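Local coordinates for putative dehydrogenase (Amycolatopsis orientalis, PDB 5A9T), which is an imine reductase that probably uses NADPH to reduce cyclic imines to chiral amines, at residues T32-S37 against V56-A61; E84-R89 against L106-R111. All coordinates share one frame; numbering follows the deposited sequence. Where two conformers were deposited one is given.

Interaction 1: residues T32-S37 against V56-A61; sequences TVWNRS and VDAVSA
T32 and W34, two residues apart on strand 30-34, both point toward A58 of helix 55-60, and T32 also reaches A61. A58 meets both of them. Its CB lies 3.8 Å from CB of W34, so the tryptophan touches the helix through its methylene, while CG2 of T32 comes within 4.1 Å of CA of A58. The other branch serves the A61 position, OG1 of T32 resting 3.5 Å from the methyl CB of A61. With OG1 beside the backbone N (chi1 -55°) and CG2 anti to that N, T32 turns its methyl to the helix and still brings the hydroxyl over A61. No hydrogen bond crosses the contact; small aliphatic groups do the work, and two alanines let the helix come close, with CA of T32 and CA of A58 6.3 Å apart. This is strand-to-helix packing in a Rossmann-type nucleotide-binding domain, where helix 55-60 lies against the parallel strands 30-34 and 7-11. T9 on the neighbouring strand 7-11 also touches T32 and A61, and its hydroxyl is hydrogen-bonded to the carbonyl of A58. Backbone bonds from T32 and W34 to V8 and V10 hold the two strands together. Beyond the strand the chain passes into N35, R36 and S37, which bind NADP(+) in another structure of this protein; the backbone N of R36 stands 3.6 Å above one face of the W34 indole. On the helix, O of V56 accepts the backbone N of S60 at 2.8 Å.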
loop_
_atom_site.group_PDB
_atom_site.type_symbol
_atom_site.label_atom_id
_atom_site.label_comp_id
_atom_site.label_asym_id
_atom_site.label_seq_id
_atom_site.Cartn_x
_atom_site.Cartn_y
_atom_site.Cartn_z
ATOM N N THR A 32 -15.858 -24.039 -27.672
ATOM C CA THR A 32 -15.664 -23.520 -29.045
ATOM C C THR A 32 -14.843 -22.268 -29.038
ATOM O O THR A 32 -15.101 -21.359 -28.232
ATOM C CB THR A 32 -16.971 -23.316 -29.749
ATOM O OG1 THR A 32 -17.752 -24.518 -29.751
ATOM C CG2 THR A 32 -16.867 -22.718 -31.126
ATOM N N VAL A 33 -13.826 -22.158 -29.904
ATOM C CA VAL A 33 -12.951 -20.996 -29.913
ATOM C C VAL A 33 -12.953 -20.280 -31.221
ATOM O O VAL A 33 -13.111 -20.915 -32.293
ATOM C CB VAL A 33 -11.512 -21.322 -29.471
ATOM C CG1 VAL A 33 -11.492 -21.881 -28.106
ATOM C CG2 VAL A 33 -10.859 -22.326 -30.422
ATOM N N TRP A 34 -12.821 -18.967 -31.169
ATOM C CA TRP A 34 -12.822 -18.095 -32.383
ATOM C C TRP A 34 -11.807 -17.016 -32.148
ATOM O O TRP A 34 -11.615 -16.500 -31.032
ATOM C CB TRP A 34 -14.160 -17.500 -32.692
ATOM C CG TRP A 34 -14.207 -16.508 -33.805
ATOM C CD1 TRP A 34 -14.460 -16.787 -35.123
ATOM C CD2 TRP A 34 -13.955 -15.101 -33.747
ATOM N NE1 TRP A 34 -14.443 -15.603 -35.864
ATOM C CE2 TRP A 34 -14.067 -14.581 -35.051
ATOM C CE3 TRP A 34 -13.534 -14.231 -32.739
ATOM C CZ2 TRP A 34 -13.951 -13.216 -35.324
ATOM C CZ3 TRP A 34 -13.440 -12.891 -33.038
ATOM C CH2 TRP A 34 -13.574 -12.406 -34.305
ATOM N N ASN A 35 -11.117 -16.692 -33.222
ATOM C CA ASN A 35 -10.224 -15.569 -33.254
ATOM C C ASN A 35 -10.270 -14.914 -34.611
ATOM O O ASN A 35 -10.425 -15.614 -35.593
ATOM C CB ASN A 35 -8.804 -15.998 -32.876
ATOM C CG ASN A 35 -7.892 -14.821 -32.592
ATOM O OD1 ASN A 35 -6.858 -14.605 -33.377
ATOM N ND2 ASN A 35 -8.110 -14.098 -31.577
ATOM N N ARG A 36 -10.091 -13.602 -34.633
ATOM C CA ARG A 36 -10.047 -12.865 -35.878
ATOM C C ARG A 36 -8.992 -13.456 -36.847
ATOM O O ARG A 36 -9.293 -13.651 -37.970
ATOM C CB ARG A 36 -9.711 -11.403 -35.596
ATOM C CG ARG A 36 -10.835 -10.507 -35.068
ATOM N N SER A 37 -7.842 -13.853 -36.339
ATOM C CA SER A 37 -6.696 -14.395 -37.109
ATOM C C SER A 37 -6.558 -15.862 -36.851
ATOM O O SER A 37 -6.569 -16.264 -35.703
ATOM C CB SER A 37 -5.396 -13.806 -36.534
ATOM O OG SER A 37 -5.390 -12.449 -36.692
ATOM N N VAL A 56 -20.400 -16.439 -36.726
ATOM C CA VAL A 56 -21.737 -16.859 -36.532
ATOM C C VAL A 56 -21.769 -18.292 -35.964
ATOM O O VAL A 56 -22.592 -18.640 -35.061
ATOM C CB VAL A 56 -22.506 -16.756 -37.866
ATOM C CG1 VAL A 56 -23.920 -17.335 -37.723
ATOM C CG2 VAL A 56 -22.631 -15.297 -38.335
ATOM N N ASP A 57 -20.942 -19.175 -36.500
ATOM C CA ASP A 57 -20.900 -20.514 -35.972
ATOM C C ASP A 57 -20.391 -20.535 -34.533
ATOM O O ASP A 57 -20.896 -21.274 -33.687
ATOM C CB ASP A 57 -20.036 -21.410 -36.848
ATOM C CG ASP A 57 -20.579 -21.573 -38.287
ATOM O OD1 ASP A 57 -21.812 -21.589 -38.523
ATOM O OD2 ASP A 57 -19.703 -21.705 -39.188
ATOM N N ALA A 58 -19.400 -19.705 -34.197
ATOM C CA ALA A 58 -18.923 -19.671 -32.836
ATOM C C ALA A 58 -20.010 -19.210 -31.862
ATOM O O ALA A 58 -20.220 -19.814 -30.840
ATOM C CB ALA A 58 -17.764 -18.720 -32.715
ATOM N N VAL A 59 -20.692 -18.143 -32.223
ATOM C CA VAL A 59 -21.812 -17.622 -31.393
ATOM C C VAL A 59 -22.913 -18.693 -31.265
ATOM O O VAL A 59 -23.541 -18.857 -30.156
ATOM C CB VAL A 59 -22.347 -16.315 -32.039
ATOM C CG1 VAL A 59 -23.683 -15.857 -31.492
ATOM C CG2 VAL A 59 -21.305 -15.209 -31.773
ATOM N N SER A 60 -23.243 -19.359 -32.385
ATOM C CA SER A 60 -24.357 -20.310 -32.370
ATOM C C SER A 60 -24.073 -21.586 -31.564
ATOM O O SER A 60 -24.989 -22.374 -31.267
ATOM C CB SER A 60 -24.767 -20.653 -33.831
ATOM O OG SER A 60 -25.160 -19.520 -34.561
ATOM N N ALA A 61 -22.799 -21.854 -31.199
ATOM C CA ALA A 61 -22.387 -23.082 -30.533
ATOM C C ALA A 61 -22.818 -23.138 -29.071
ATOM O O ALA A 61 -22.887 -24.212 -28.465
ATOM C CB ALA A 61 -20.878 -23.295 -30.601
#

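Interaction 2: residues E84-R89 against L106-R111; sequences EALRGR and LRWAER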
loop_
_atom_site.group_PDB
_atom_site.type_symbol
_atom_site.label_atom_id
_atom_site.label_comp_id
_atom_site.label_asym_id
_atom_site.label_seq_id
_atom_site.Cartn_x
_atom_site.Cartn_y
_atom_site.Cartn_z
ATOM N N GLU A 84 -28.087 -11.612 -35.590
ATOM C CA GLU A 84 -29.299 -12.405 -35.367
ATOM C C GLU A 84 -29.062 -13.569 -34.375
ATOM O O GLU A 84 -29.914 -13.841 -33.453
ATOM C CB GLU A 84 -29.812 -12.896 -36.731
ATOM C CG GLU A 84 -30.411 -11.794 -37.638
ATOM N N ALA A 85 -27.913 -14.251 -34.546
ATOM C CA ALA A 85 -27.586 -15.347 -33.708
ATOM C C ALA A 85 -27.423 -14.989 -32.270
ATOM O O ALA A 85 -27.524 -15.836 -31.418
ATOM C CB ALA A 85 -26.412 -16.101 -34.227
ATOM N N LEU A 86 -27.098 -13.732 -31.959
ATOM C CA LEU A 86 -26.875 -13.312 -30.608
ATOM C C LEU A 86 -28.145 -13.286 -29.736
ATOM O O LEU A 86 -28.063 -13.328 -28.541
ATOM C CB LEU A 86 -26.258 -11.914 -30.551
ATOM C CG LEU A 86 -24.780 -11.897 -30.970
ATOM C CD1 LEU A 86 -24.367 -10.498 -31.448
ATOM C CD2 LEU A 86 -24.012 -12.407 -29.801
ATOM N N ARG A 87 -29.361 -13.183 -30.377
ATOM C CA ARG A 87 -30.580 -13.200 -29.584
ATOM C C ARG A 87 -30.717 -14.451 -28.740
ATOM O O ARG A 87 -30.522 -15.564 -29.231
ATOM C CB ARG A 87 -31.808 -13.096 -30.523
ATOM C CG ARG A 87 -33.088 -12.865 -29.762
ATOM C CD ARG A 87 -34.257 -12.595 -30.756
ATOM N NE ARG A 87 -34.009 -11.301 -31.451
ATOM C CZ ARG A 87 -34.148 -10.087 -30.934
ATOM N NH1 ARG A 87 -34.474 -9.852 -29.665
ATOM N NH2 ARG A 87 -33.791 -9.038 -31.693
ATOM N N GLY A 88 -31.014 -14.283 -27.474
ATOM C CA GLY A 88 -31.117 -15.352 -26.600
ATOM C C GLY A 88 -29.896 -15.995 -26.059
ATOM O O GLY A 88 -29.927 -17.058 -25.457
ATOM N N ARG A 89 -28.783 -15.327 -26.318
ATOM C CA ARG A 89 -27.445 -15.735 -25.778
ATOM C C ARG A 89 -26.988 -14.697 -24.846
ATOM O O ARG A 89 -27.714 -13.762 -24.470
ATOM C CB ARG A 89 -26.484 -15.987 -26.946
ATOM C CG ARG A 89 -27.054 -16.988 -27.975
ATOM C CD ARG A 89 -26.088 -17.347 -29.083
ATOM N NE ARG A 89 -26.792 -18.179 -30.082
ATOM C CZ ARG A 89 -26.933 -19.480 -29.927
ATOM N NH1 ARG A 89 -26.353 -20.197 -29.025
ATOM N NH2 ARG A 89 -27.765 -20.142 -30.759
ATOM N N LEU A 106 -23.413 -2.871 -23.047
ATOM C CA LEU A 106 -24.628 -3.363 -22.423
ATOM C C LEU A 106 -25.833 -2.937 -23.312
ATOM O O LEU A 106 -26.684 -3.750 -23.634
ATOM C CB LEU A 106 -24.768 -2.861 -20.990
ATOM C CG LEU A 106 -25.964 -3.364 -20.161
ATOM C CD1 LEU A 106 -27.198 -2.492 -20.210
ATOM C CD2 LEU A 106 -26.394 -4.737 -20.551
ATOM N N ARG A 107 -25.895 -1.673 -23.667
ATOM C CA ARG A 107 -27.023 -1.221 -24.533
ATOM C C ARG A 107 -27.002 -1.954 -25.863
ATOM O O ARG A 107 -28.137 -2.290 -26.360
ATOM C CB ARG A 107 -26.933 0.317 -24.722
ATOM C CG ARG A 107 -27.288 0.989 -23.407
ATOM C CD ARG A 107 -27.487 2.505 -23.565
ATOM N NE ARG A 107 -26.274 3.197 -24.043
ATOM C CZ ARG A 107 -25.319 3.731 -23.265
ATOM N NH1 ARG A 107 -25.371 3.702 -21.926
ATOM N NH2 ARG A 107 -24.275 4.283 -23.836
ATOM N N TRP A 108 -25.851 -2.142 -26.525
ATOM C CA TRP A 108 -25.685 -2.866 -27.684
ATOM C C TRP A 108 -26.333 -4.281 -27.517
ATOM O O TRP A 108 -27.108 -4.806 -28.342
ATOM C CB TRP A 108 -24.229 -2.917 -28.154
ATOM C CG TRP A 108 -23.926 -3.841 -29.222
ATOM C CD1 TRP A 108 -23.899 -3.589 -30.544
ATOM C CD2 TRP A 108 -23.459 -5.222 -29.092
ATOM N NE1 TRP A 108 -23.558 -4.685 -31.233
ATOM C CE2 TRP A 108 -23.231 -5.678 -30.388
ATOM C CE3 TRP A 108 -23.265 -6.055 -28.037
ATOM C CZ2 TRP A 108 -22.849 -6.966 -30.694
ATOM C CZ3 TRP A 108 -22.805 -7.389 -28.306
ATOM C CH2 TRP A 108 -22.605 -7.801 -29.647
ATOM N N ALA A 109 -25.921 -4.907 -26.471
ATOM C CA ALA A 109 -26.427 -6.281 -26.139
ATOM C C ALA A 109 -27.905 -6.322 -25.966
ATOM O O ALA A 109 -28.574 -7.212 -26.585
ATOM C CB ALA A 109 -25.748 -6.827 -24.904
ATOM N N GLU A 110 -28.449 -5.389 -25.219
ATOM C CA GLU A 110 -29.906 -5.251 -25.038
ATOM C C GLU A 110 -30.655 -5.115 -26.340
ATOM O O GLU A 110 -31.688 -5.878 -26.536
ATOM C CB GLU A 110 -30.260 -4.058 -24.106
ATOM C CG GLU A 110 -29.854 -4.367 -22.691
ATOM N N ARG A 111 -30.129 -4.345 -27.260
ATOM C CA ARG A 111 -30.767 -4.133 -28.606
ATOM C C ARG A 111 -30.829 -5.414 -29.384
ATOM O O ARG A 111 -31.769 -5.659 -30.116
ATOM C CB ARG A 111 -30.038 -3.060 -29.449
ATOM C CG ARG A 111 -30.166 -1.642 -28.980
ATOM C CD ARG A 111 -29.685 -0.712 -30.107
ATOM N NE ARG A 111 -28.221 -0.602 -30.258
ATOM C CZ ARG A 111 -27.395 0.023 -29.392
ATOM N NH1 ARG A 111 -27.860 0.658 -28.335
ATOM N NH2 ARG A 111 -26.130 0.109 -29.643
#
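L86 carries its CG anti to the carbonyl carbon (chi1 -73°), and W108 holds its indole anti to the backbone N (chi1 170°); these two torsions bring a leucine methyl and the six-membered ring of the tryptophan together. CD1 of L86 sits 3.7 Å from CH2 and 3.9 Å from CZ2 of W108, meeting the far end of the indole obliquely, and the two side chains cross at about a right angle. Because the indole spans the gap from helix 99-111, the backbones stay well apart, with CA of L86 and CA of A109 separated by 8.3 Å. The second meeting is looser: NH2 of R87 ends 4.2 Å from O of R111, at the C-terminal end of helix 99-111. R111 folds its own guanidinium back over W108, with CA of W108 lying 3.6 Å above the guanidinium plane, offset toward its rim.

The loop that presents L86 is built from two overlapping turns, a type I turn from E84 to R87 and a type II turn from L86 to R89, closed by R87 N to E84 O and by R89 N to L86 O. R89 ties it further: its NE donates to O of A85 at 2.8 Å with a bent N-H...O angle of 134°, the acceptor lying almost in the guanidinium plane, while NH1 binds O of S62. Around the leucine and tryptophan, V59 of helix 55-60 touches L86, and L75 and Y76 of helix 75-78 touch W108. The contact thus joins the loop leading into strand 90-93 to the helix that follows that strand, within the dinucleotide-binding fold. Its cohesion across the segments is mainly dispersive, from one methyl against an aromatic ring, and the distant arginine probably adds only a weak electrostatic pull on the helix carbonyl.

How the interactions relate
Both contacts belong to the Rossmann-type domain, their centres about 16 Å apart, and helix 55-60 connects them. In interaction 1 A58 and A61 face the strands; in the other direction V59 and S60 meet the loop 84-89, where CG1 of V59 lies 3.8 Å from O of A85. Each contact has a buried part and a more open margin. Interaction 1 grades from buried W34 and A58 to partly exposed T32 and A61, using small aliphatic groups beside the cofactor-binding loop. Interaction 2 pairs a buried leucine and tryptophan with two exposed arginines at its outer edge, and lies away from the annotated binding sites.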